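Side-chain contact in cellulase CEL9M (PDB 1IA6), which probably hydrolyses internal beta-1,4-glucosidic linkages in cellulose and related beta-glucans, as a glycoside hydrolase of family 9: residues Ala19-Pro24 with Leu98-Asp103. Sequence-based numbering, arbitrary orientation.
Sequences ANKCGP and LKYFTD. With ZN (zinc ion), chain C.
The ring of Y100 reaches from its helix to the loop at K21 and C22, meeting one residue with a face and the other with its hydroxyl. Its CG, anti to the backbone N (chi1 -153°), sends the ring toward the loop. K21 lies across the face: its CD stands 4.2 Å from the centroid of the Y100 ring, 3° off the normal, a CH-pi contact, while its CB approaches Y100 CE2 at 3.9 Å. Beyond CG the lysine chain is extended, which takes NZ just beyond the ring's carbon rim, still above its plane, to a hydrogen bond with Q97 and a salt bridge with D18; the distant ammonium adds at most a weak cation-pi attraction. At the ring edge, Y100 OH donates a short hydrogen bond to C22 O (2.6 Å), 46° out of the carbonyl plane. The tyrosine thus meets a zinc ligand through its carbonyl, not its sulfur. C22 SG binds the zinc ion at 2.3 Å, and C38, H39 and H55 complete the site. The contact joins the zinc-bearing loop between helix 6-15 and strand 62-63 to helix 91-107, whose L98 and F101 pack on helix 64-80 and whose K99 and T102 touch helix 152-169.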
loop_
_atom_site.group_PDB
_atom_site.type_symbol
_atom_site.label_atom_id
_atom_site.label_comp_id
_atom_site.label_asym_id
_atom_site.label_seq_id
_atom_site.Cartn_x
_atom_site.Cartn_y
_atom_site.Cartn_z
ATOM N N ALA A 19 -10.434 5.481 7.719
ATOM C CA ALA A 19 -11.030 6.620 7.018
ATOM C C ALA A 19 -11.436 6.316 5.584
ATOM O O ALA A 19 -12.259 7.025 5.005
ATOM C CB ALA A 19 -10.070 7.811 7.034
ATOM N N ASN A 20 -10.863 5.266 5.008
ATOM C CA ASN A 20 -11.168 4.919 3.625
ATOM C C ASN A 20 -12.015 3.667 3.427
ATOM O O ASN A 20 -12.269 3.265 2.289
ATOM C CB ASN A 20 -9.864 4.801 2.828
ATOM C CG ASN A 20 -9.316 6.161 2.413
ATOM O OD1 ASN A 20 -9.482 7.149 3.129
ATOM N ND2 ASN A 20 -8.655 6.214 1.257
ATOM N N LYS A 21 -12.466 3.062 4.519
ATOM C CA LYS A 21 -13.291 1.864 4.403
ATOM C C LYS A 21 -14.557 2.169 3.620
ATOM O O LYS A 21 -15.177 3.218 3.791
ATOM C CB LYS A 21 -13.620 1.295 5.788
ATOM C CG LYS A 21 -12.429 0.568 6.398
ATOM C CD LYS A 21 -12.720 -0.020 7.762
ATOM C CE LYS A 21 -11.490 -0.763 8.279
ATOM N NZ LYS A 21 -11.657 -1.247 9.672
ATOM N N CYS A 22 -14.924 1.236 2.750
ATOM C CA CYS A 22 -16.089 1.382 1.886
ATOM C C CYS A 22 -17.059 0.228 2.123
ATOM O O CYS A 22 -16.645 -0.869 2.495
ATOM C CB CYS A 22 -15.613 1.378 0.432
ATOM S SG CYS A 22 -16.845 1.678 -0.844
ATOM N N GLY A 23 -18.348 0.480 1.917
ATOM C CA GLY A 23 -19.324 -0.579 2.094
ATOM C C GLY A 23 -20.305 -0.410 3.237
ATOM O O GLY A 23 -20.191 0.518 4.043
ATOM N N PRO A 24 -21.297 -1.310 3.329
ATOM C CA PRO A 24 -22.322 -1.280 4.375
ATOM C C PRO A 24 -21.746 -1.375 5.784
ATOM O O PRO A 24 -22.326 -0.853 6.730
ATOM C CB PRO A 24 -23.196 -2.488 4.038
ATOM C CG PRO A 24 -23.056 -2.608 2.555
ATOM C CD PRO A 24 -21.579 -2.378 2.353
ATOM N N LEU A 98 -6.546 -5.776 7.449
ATOM C CA LEU A 98 -6.202 -6.754 6.426
ATOM C C LEU A 98 -7.397 -7.602 6.002
ATOM O O LEU A 98 -7.616 -7.825 4.812
ATOM C CB LEU A 98 -5.067 -7.657 6.923
ATOM C CG LEU A 98 -3.711 -6.951 7.015
ATOM C CD1 LEU A 98 -2.737 -7.775 7.839
ATOM C CD2 LEU A 98 -3.173 -6.725 5.612
ATOM N N LYS A 99 -8.183 -8.065 6.966
ATOM C CA LYS A 99 -9.333 -8.887 6.618
ATOM C C LYS A 99 -10.360 -8.091 5.823
ATOM O O LYS A 99 -11.095 -8.656 5.008
ATOM C CB LYS A 99 -9.986 -9.486 7.866
ATOM C CG LYS A 99 -10.956 -10.621 7.526
ATOM C CD LYS A 99 -11.456 -11.341 8.765
ATOM C CE LYS A 99 -12.261 -12.586 8.397
ATOM N NZ LYS A 99 -13.435 -12.254 7.544
ATOM N N TYR A 100 -10.411 -6.779 6.042
ATOM C CA TYR A 100 -11.359 -5.961 5.298
ATOM C C TYR A 100 -10.945 -5.981 3.824
ATOM O O TYR A 100 -11.795 -5.922 2.930
ATOM C CB TYR A 100 -11.380 -4.525 5.820
ATOM C CG TYR A 100 -12.705 -3.831 5.576
ATOM C CD1 TYR A 100 -13.812 -4.103 6.381
ATOM C CD2 TYR A 100 -12.860 -2.927 4.528
ATOM C CE1 TYR A 100 -15.044 -3.490 6.148
ATOM C CE2 TYR A 100 -14.090 -2.306 4.284
ATOM C CZ TYR A 100 -15.176 -2.594 5.097
ATOM O OH TYR A 100 -16.399 -1.999 4.853
ATOM N N PHE A 101 -9.638 -6.062 3.574
ATOM C CA PHE A 101 -9.122 -6.132 2.203
ATOM C C PHE A 101 -9.438 -7.505 1.610
ATOM O O PHE A 101 -10.026 -7.615 0.536
ATOM C CB PHE A 101 -7.592 -5.985 2.158
ATOM C CG PHE A 101 -7.094 -4.569 2.053
ATOM C CD1 PHE A 101 -7.235 -3.850 0.869
ATOM C CD2 PHE A 101 -6.425 -3.980 3.119
ATOM C CE1 PHE A 101 -6.708 -2.565 0.748
ATOM C CE2 PHE A 101 -5.895 -2.697 3.010
ATOM C CZ PHE A 101 -6.036 -1.989 1.822
ATOM N N THR A 102 -9.031 -8.560 2.310
ATOM C CA THR A 102 -9.230 -9.902 1.780
ATOM C C THR A 102 -10.682 -10.323 1.596
ATOM O O THR A 102 -10.989 -11.042 0.648
ATOM C CB THR A 102 -8.453 -10.957 2.612
ATOM O OG1 THR A 102 -8.905 -10.951 3.968
ATOM C CG2 THR A 102 -6.963 -10.642 2.583
ATOM N N ASP A 103 -11.580 -9.873 2.470
ATOM C CA ASP A 103 -12.994 -10.222 2.314
ATOM C C ASP A 103 -13.473 -9.696 0.963
ATOM O O ASP A 103 -14.264 -10.339 0.268
ATOM C CB ASP A 103 -13.849 -9.584 3.414
ATOM C CG ASP A 103 -13.802 -10.353 4.721
ATOM O OD1 ASP A 103 -13.288 -11.490 4.736
ATOM O OD2 ASP A 103 -14.299 -9.817 5.732
HETATM ZN ZN ZN C . -17.506 3.765 -0.198
#